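Local coordinates for SusD superfamily protein (Parabacteroides distasonis, PDB 3OTN), which probably binds nutrients such as carbohydrates at the bacterial outer membrane, as a member of the SusD family, at residues P38-C42 with L280-S284; F67-L71 with W452-Y456; L365-E369 with V410-R414. All coordinates share one frame; numbering follows the deposited sequence.

Contact 1. Residues P38-C42 with L280-S284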
# COMPACT_ATOMS: atom_id res chain seq x y z
N PRO A 38 -11.48 4.76 -14.50
CA PRO A 38 -11.77 4.93 -15.95
C PRO A 38 -10.52 4.84 -16.77
O PRO A 38 -9.51 5.38 -16.36
CB PRO A 38 -12.34 6.33 -16.02
CG PRO A 38 -13.00 6.51 -14.75
CD PRO A 38 -12.14 5.79 -13.70
N GLY A 39 -10.60 4.17 -17.91
CA GLY A 39 -9.44 3.91 -18.73
C GLY A 39 -9.30 2.41 -18.89
O GLY A 39 -10.09 1.67 -18.31
N TRP A 40 -8.29 1.96 -19.62
CA TRP A 40 -8.09 0.54 -19.81
C TRP A 40 -6.97 0.11 -18.93
O TRP A 40 -5.85 0.63 -19.03
CB TRP A 40 -7.73 0.20 -21.25
CG TRP A 40 -7.84 -1.28 -21.59
CD1 TRP A 40 -8.93 -2.13 -21.46
CD2 TRP A 40 -6.79 -2.07 -22.13
NE1 TRP A 40 -8.60 -3.40 -21.89
CE2 TRP A 40 -7.29 -3.39 -22.31
CE3 TRP A 40 -5.47 -1.80 -22.48
CZ2 TRP A 40 -6.50 -4.42 -22.82
CZ3 TRP A 40 -4.69 -2.81 -22.97
CH2 TRP A 40 -5.20 -4.11 -23.15
N GLY A 41 -7.26 -0.85 -18.06
CA GLY A 41 -6.26 -1.32 -17.13
C GLY A 41 -5.80 -0.23 -16.18
O GLY A 41 -4.67 -0.24 -15.78
N CYS A 42 -6.69 0.69 -15.81
CA CYS A 42 -6.36 1.77 -14.84
C CYS A 42 -6.89 1.36 -13.47
O CYS A 42 -8.01 0.88 -13.33
CB CYS A 42 -7.00 3.10 -15.27
SG CYS A 42 -6.26 3.76 -16.80
N LEU A 280 -9.31 -9.82 -21.84
CA LEU A 280 -8.09 -9.09 -22.20
C LEU A 280 -7.16 -8.91 -21.01
O LEU A 280 -7.60 -8.65 -19.89
CB LEU A 280 -8.44 -7.70 -22.75
CG LEU A 280 -8.87 -7.63 -24.25
CD1 LEU A 280 -9.08 -6.19 -24.71
CD2 LEU A 280 -7.87 -8.35 -25.22
N GLU A 281 -5.86 -9.07 -21.27
CA GLU A 281 -4.84 -8.77 -20.30
C GLU A 281 -4.39 -7.33 -20.54
O GLU A 281 -4.26 -6.92 -21.69
CB GLU A 281 -3.65 -9.71 -20.48
CG GLU A 281 -4.01 -11.17 -20.34
CD GLU A 281 -4.39 -11.87 -21.64
OE1 GLU A 281 -4.09 -11.37 -22.76
OE2 GLU A 281 -4.94 -12.98 -21.55
N TYR A 282 -4.16 -6.58 -19.47
CA TYR A 282 -3.94 -5.15 -19.55
C TYR A 282 -2.50 -4.77 -19.76
O TYR A 282 -2.23 -3.86 -20.53
CB TYR A 282 -4.41 -4.47 -18.27
CG TYR A 282 -5.89 -4.57 -17.99
CD1 TYR A 282 -6.83 -4.33 -18.98
CD2 TYR A 282 -6.36 -4.83 -16.71
CE1 TYR A 282 -8.20 -4.40 -18.72
CE2 TYR A 282 -7.74 -4.88 -16.43
CZ TYR A 282 -8.64 -4.67 -17.44
OH TYR A 282 -9.99 -4.71 -17.20
N GLY A 283 -1.58 -5.40 -19.01
CA GLY A 283 -0.18 -5.03 -19.12
C GLY A 283 0.12 -3.62 -18.65
O GLY A 283 1.03 -3.00 -19.19
N SER A 284 -0.61 -3.13 -17.64
CA SER A 284 -0.50 -1.74 -17.13
C SER A 284 0.63 -1.50 -16.12
O SER A 284 0.96 -0.34 -15.80
CB SER A 284 -1.77 -1.31 -16.38
OG SER A 284 -2.92 -1.46 -17.13
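Tyr-282 sets the edge of its ring, CD1 and CE1, onto one face of the Trp-40 indole, a T-shaped stack with the planes 88° apart and the centroid of the tyrosine ring 4.7 Å from that of the five-membered ring of Trp-40. At the indole's edge, in plane, lies CB of Leu-280, whose CD1 is 3.7 Å from Trp-40 CZ2. The tyrosine ring is gripped in turn: Trp-40 NE1 meets its edge, 3.3 Å from CE1 of Tyr-282, while Gly-41 CA sits over one face, 3.5 Å from the centroid of that ring, in a CH-pi contact. This closeness depends on glycine, since a CB on Gly-41 would run into both Tyr-282 CB and Ser-284 OG. With CG of Trp-40 anti to the backbone N (chi1 -166°), the indole reaches along the 280-284 loop, and its CH2 comes within 3.3 Å of the carbonyl O of Glu-281. Replacing Trp-40 by alanine would probably strip the tyrosine edge of its aromatic floor and open a gap beside Leu-280. Past the rings, Ser-284 OG donates a short 2.5 Å hydrogen bond to Gly-41 O, and Asn-59 is a second partner of the same hydroxyl. Glu-281 turns away toward Ser-276 and Lys-318. The loop between strands 36-37 and 42-43 is thus joined to the loop leading into strand 286-287 mainly by aromatic and CH-pi packing, with a single hydroxyl-carbonyl bond that satisfies Gly-41 O and ties the two loops together.

Contact 2. Residues F67-L71 with W452-Y456. With EDO (1,2-ethanediol), chain L.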
# COMPACT_ATOMS: atom_id res chain seq x y z
N PHE A 67 3.62 10.33 -16.13
CA PHE A 67 4.51 9.99 -15.03
C PHE A 67 5.93 9.78 -15.57
O PHE A 67 6.87 10.34 -15.03
CB PHE A 67 4.00 8.75 -14.27
CG PHE A 67 2.60 8.93 -13.71
CD1 PHE A 67 1.51 8.67 -14.50
CD2 PHE A 67 2.39 9.41 -12.44
CE1 PHE A 67 0.22 8.85 -14.05
CE2 PHE A 67 1.09 9.61 -11.96
CZ PHE A 67 -0.00 9.31 -12.78
N GLN A 68 6.07 9.01 -16.65
CA GLN A 68 7.40 8.87 -17.32
C GLN A 68 8.03 10.18 -17.78
O GLN A 68 9.25 10.35 -17.71
CB GLN A 68 7.32 7.93 -18.53
CG GLN A 68 8.68 7.46 -19.02
CD GLN A 68 8.56 6.36 -20.06
OE1 GLN A 68 7.81 6.50 -21.02
NE2 GLN A 68 9.31 5.27 -19.88
N ASP A 69 7.20 11.09 -18.27
CA ASP A 69 7.68 12.34 -18.83
C ASP A 69 7.88 13.44 -17.81
O ASP A 69 8.32 14.54 -18.17
CB ASP A 69 6.73 12.82 -19.93
CG ASP A 69 6.76 11.93 -21.17
OD1 ASP A 69 7.70 11.12 -21.31
OD2 ASP A 69 5.83 12.05 -21.98
N LEU A 70 7.56 13.17 -16.54
CA LEU A 70 7.52 14.21 -15.52
C LEU A 70 6.62 15.38 -15.97
O LEU A 70 7.02 16.55 -15.92
CB LEU A 70 8.94 14.66 -15.14
CG LEU A 70 9.47 14.12 -13.81
CD1 LEU A 70 9.42 12.63 -13.69
CD2 LEU A 70 10.90 14.64 -13.63
N LEU A 71 5.43 15.03 -16.46
CA LEU A 71 4.40 15.98 -16.85
C LEU A 71 3.07 15.73 -16.14
O LEU A 71 2.03 16.13 -16.62
CB LEU A 71 4.15 15.90 -18.36
CG LEU A 71 5.33 16.22 -19.26
CD1 LEU A 71 4.85 16.15 -20.72
CD2 LEU A 71 5.89 17.60 -18.91
N TRP A 452 14.80 7.15 -18.16
CA TRP A 452 14.38 7.89 -19.37
C TRP A 452 14.89 9.35 -19.45
O TRP A 452 14.35 10.16 -20.21
CB TRP A 452 12.84 7.76 -19.47
CG TRP A 452 12.45 6.28 -19.41
CD1 TRP A 452 12.48 5.36 -20.44
CD2 TRP A 452 12.09 5.52 -18.22
NE1 TRP A 452 12.14 4.10 -19.98
CE2 TRP A 452 11.90 4.17 -18.63
CE3 TRP A 452 11.90 5.85 -16.86
CZ2 TRP A 452 11.52 3.15 -17.72
CZ3 TRP A 452 11.53 4.83 -15.95
CH2 TRP A 452 11.34 3.50 -16.40
N GLY A 453 15.94 9.69 -18.68
CA GLY A 453 16.55 11.04 -18.70
C GLY A 453 15.92 12.17 -17.88
O GLY A 453 16.38 13.32 -17.94
N LYS A 454 14.88 11.88 -17.09
CA LYS A 454 14.15 12.95 -16.35
C LYS A 454 14.72 13.11 -14.96
O LYS A 454 15.09 12.12 -14.33
CB LYS A 454 12.66 12.61 -16.28
CG LYS A 454 12.02 12.37 -17.66
CD LYS A 454 12.11 13.59 -18.58
CE LYS A 454 11.43 13.30 -19.92
NZ LYS A 454 11.89 14.23 -21.00
N VAL A 455 14.74 14.34 -14.45
CA VAL A 455 15.34 14.63 -13.15
C VAL A 455 14.28 15.06 -12.14
O VAL A 455 13.50 15.98 -12.40
CB VAL A 455 16.48 15.70 -13.26
CG1 VAL A 455 17.04 16.02 -11.88
CG2 VAL A 455 17.61 15.20 -14.21
N TYR A 456 14.21 14.37 -11.00
CA TYR A 456 13.22 14.68 -9.97
C TYR A 456 13.59 15.97 -9.25
O TYR A 456 14.78 16.24 -9.00
CB TYR A 456 13.09 13.52 -8.97
CG TYR A 456 12.35 12.29 -9.50
CD1 TYR A 456 12.16 12.06 -10.87
CD2 TYR A 456 11.87 11.32 -8.63
CE1 TYR A 456 11.50 10.93 -11.33
CE2 TYR A 456 11.21 10.17 -9.09
CZ TYR A 456 11.05 9.97 -10.43
OH TYR A 456 10.44 8.84 -10.90
C1 EDO L . 5.01 18.67 -13.03
O1 EDO L . 4.76 17.34 -13.49
C2 EDO L . 5.64 19.45 -14.16
O2 EDO L . 6.95 18.93 -14.32
O HOH W 1 9.26 8.51 -13.75
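Gln-68, in the last turn of helix 64-68, and Leu-70, just beyond it, pack against the irregular run 452-456, joining this helix end to the loop between strand 442-444 and helix 467-472; the helix closes in a Schellman motif, with Leu-70 taking positive phi (53°) and its N bonded back to Phe-67 O. That turn carries the leucine side chain toward the other segment, and here the packing is tight. Its CD2 lies 3.2 Å from Val-455 O and also touches Lys-454 CB, while CD1 comes to 3.6 Å from Tyr-456 CE1, the two side chains crossing at about a right angle. Tyr-456 is the buried member of the group, its ring also meeting Phe-445 and Tyr-448 and its hydroxyl bonding to Met-51 O.

The other close approach is polar over aromatic. Gln-68 has CG anti to its own N (chi1 -165°) and runs out extended, which brings its NE2 over one face of the Trp-452 indole. NE2 stands 2.9 Å above the ring plane, with the amide tilted 57° from it; the nearby NE1 is another donor, so this is contact with the pi face and not a hydrogen bond. Gln-68 CG follows behind, a CH-pi neighbour of the five-membered ring.

Toward the surface the fit slackens. Lys-454 bends at chi2 and lays its aliphatic chain along the backbone, CG near Gln-68 O and CE near Asp-69 O, but its NZ stays 5.2 Å from Asp-69 OD1, too far for a salt bridge. A 1,2-ethanediol, probably from the crystallisation liquor, bonds to Leu-70 O. Between the segments a single water donates to Phe-67 O and, at 3.1 Å, to Tyr-456 OH.

Contact 3. Residues L365-E369 with V410-R414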
# COMPACT_ATOMS: atom_id res chain seq x y z
N LEU A 365 10.26 -5.28 9.02
CA LEU A 365 11.24 -4.35 8.46
C LEU A 365 11.02 -2.93 9.03
O LEU A 365 11.98 -2.22 9.21
CB LEU A 365 11.17 -4.36 6.94
CG LEU A 365 11.65 -5.68 6.32
CD1 LEU A 365 11.24 -5.73 4.84
CD2 LEU A 365 13.18 -5.78 6.45
N MSE A 366 9.78 -2.53 9.31
CA MSE A 366 9.53 -1.26 10.03
C MSE A 366 10.12 -1.27 11.42
O MSE A 366 10.66 -0.25 11.84
CB MSE A 366 8.03 -0.93 10.09
CG MSE A 366 7.46 -0.52 8.75
SE MSE A 366 5.73 0.35 8.98
CE MSE A 366 4.71 -1.13 9.66
N TYR A 367 10.06 -2.41 12.13
CA TYR A 367 10.76 -2.53 13.41
C TYR A 367 12.27 -2.33 13.25
O TYR A 367 12.85 -1.50 13.98
CB TYR A 367 10.51 -3.85 14.17
CG TYR A 367 11.32 -3.89 15.48
CD1 TYR A 367 10.88 -3.24 16.63
CD2 TYR A 367 12.56 -4.54 15.53
CE1 TYR A 367 11.66 -3.24 17.80
CE2 TYR A 367 13.32 -4.56 16.69
CZ TYR A 367 12.86 -3.90 17.82
OH TYR A 367 13.62 -3.91 18.95
N ALA A 368 12.90 -3.09 12.36
CA ALA A 368 14.36 -2.97 12.11
C ALA A 368 14.75 -1.53 11.78
O ALA A 368 15.76 -1.02 12.29
CB ALA A 368 14.85 -3.91 11.00
N GLU A 369 13.97 -0.87 10.93
CA GLU A 369 14.27 0.50 10.52
C GLU A 369 14.16 1.48 11.67
O GLU A 369 15.07 2.25 11.93
CB GLU A 369 13.41 0.94 9.31
CG GLU A 369 13.78 2.35 8.83
CD GLU A 369 13.16 2.76 7.48
OE1 GLU A 369 12.45 1.96 6.89
OE2 GLU A 369 13.45 3.88 7.02
N VAL A 410 18.23 -2.96 5.36
CA VAL A 410 16.77 -2.98 5.67
C VAL A 410 15.99 -2.36 4.51
O VAL A 410 15.03 -2.95 4.01
CB VAL A 410 16.47 -2.23 6.99
CG1 VAL A 410 14.97 -2.06 7.20
CG2 VAL A 410 17.14 -2.94 8.18
N TRP A 411 16.45 -1.20 4.05
CA TRP A 411 15.88 -0.58 2.87
C TRP A 411 15.91 -1.54 1.68
O TRP A 411 14.89 -1.72 1.00
CB TRP A 411 16.58 0.71 2.51
CG TRP A 411 16.32 1.87 3.42
CD1 TRP A 411 15.32 1.99 4.38
CD2 TRP A 411 17.06 3.08 3.46
NE1 TRP A 411 15.41 3.21 4.99
CE2 TRP A 411 16.47 3.90 4.46
CE3 TRP A 411 18.18 3.56 2.77
CZ2 TRP A 411 16.95 5.18 4.75
CZ3 TRP A 411 18.65 4.84 3.06
CH2 TRP A 411 18.04 5.63 4.05
N ASP A 412 17.06 -2.20 1.46
CA ASP A 412 17.18 -3.14 0.35
C ASP A 412 16.08 -4.21 0.42
O ASP A 412 15.37 -4.48 -0.59
CB ASP A 412 18.54 -3.83 0.32
CG ASP A 412 19.64 -3.00 -0.40
OD1 ASP A 412 19.44 -1.83 -0.79
OD2 ASP A 412 20.74 -3.57 -0.55
N GLN A 413 15.92 -4.82 1.59
CA GLN A 413 14.91 -5.84 1.73
C GLN A 413 13.48 -5.30 1.58
O GLN A 413 12.61 -6.03 1.12
CB GLN A 413 15.09 -6.67 3.01
CG GLN A 413 16.42 -7.40 3.08
CD GLN A 413 16.73 -8.19 1.82
OE1 GLN A 413 15.84 -8.79 1.24
NE2 GLN A 413 17.99 -8.18 1.39
N ARG A 414 13.26 -4.03 1.91
CA ARG A 414 11.99 -3.40 1.64
C ARG A 414 11.74 -3.33 0.13
O ARG A 414 10.64 -3.65 -0.33
CB ARG A 414 11.90 -2.02 2.27
CG ARG A 414 11.80 -2.07 3.81
CD ARG A 414 11.54 -0.68 4.39
NE ARG A 414 10.19 -0.27 4.02
CZ ARG A 414 9.08 -0.69 4.59
NH1 ARG A 414 9.11 -1.49 5.65
NH2 ARG A 414 7.92 -0.29 4.11
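Leu-365 and Val-410 mark the nearest backbone approach of two helical segments that run antiparallel, their axes 9.9 Å apart at closest and 159° between their directions. Val-410 fits its two methyls against separate parts of the facing helix: CG2 meets Ala-368 CB at 3.8 Å, and CG1 lies against Leu-365 O and Glu-369 CB. Leu-365 slides past Arg-414 in the opposite sense, CD1 touching the arginine CG at 3.8 Å, while its CD2 reaches CB of Gln-413. The guanidinium NH1 touches CB of Leu-365 and CG of Met-366 (a selenomethionine).

Along one side the contact turns polar. Glu-369 is stretched out, CG opposite N at chi1 -177°, and its OE2 accepts a nearly straight hydrogen bond from Trp-411 NE1, 2.9 Å long with 169° at the hydrogen. The oxygen lies in the indole plane, yet the donor meets it from above the carboxylate plane. Arg-430 adds a salt bridge to the same OE2. OE1 is 4.3 Å from Arg-414 NE, a pairing of charges only, since it lies well out of the guanidinium plane and no N-H points at it; Arg-414 forms its salt bridges with Asp-427 and Asp-362. Having such partners probably limits how far the buried carboxylate and guanidinium can turn. Such antiparallel helix packing is characteristic of the helical scaffold of SusD proteins, which belong to the TPR clan.

How the contacts relate
Contact 3 lies in the helical core, joining helix 360-375 to helix 403-418; contact 1 is also buried but belongs to loops across the chain's centre from it, and contact 2 is at the surface. Contact 1 ties an early part of the chain to its middle, contact 2 an early part to a late one, and their segments alternate along the sequence. Although they do not touch, Tyr-50 links them, bonding to Ser-284 O and meeting the Phe-67 ring. Chemistry follows place: aromatic packing with a glycine in contact 1, leucine packing, an amide over an indole face and a bridging water in contact 2, and aliphatic packing beside buried, salt-bridged charges in contact 3.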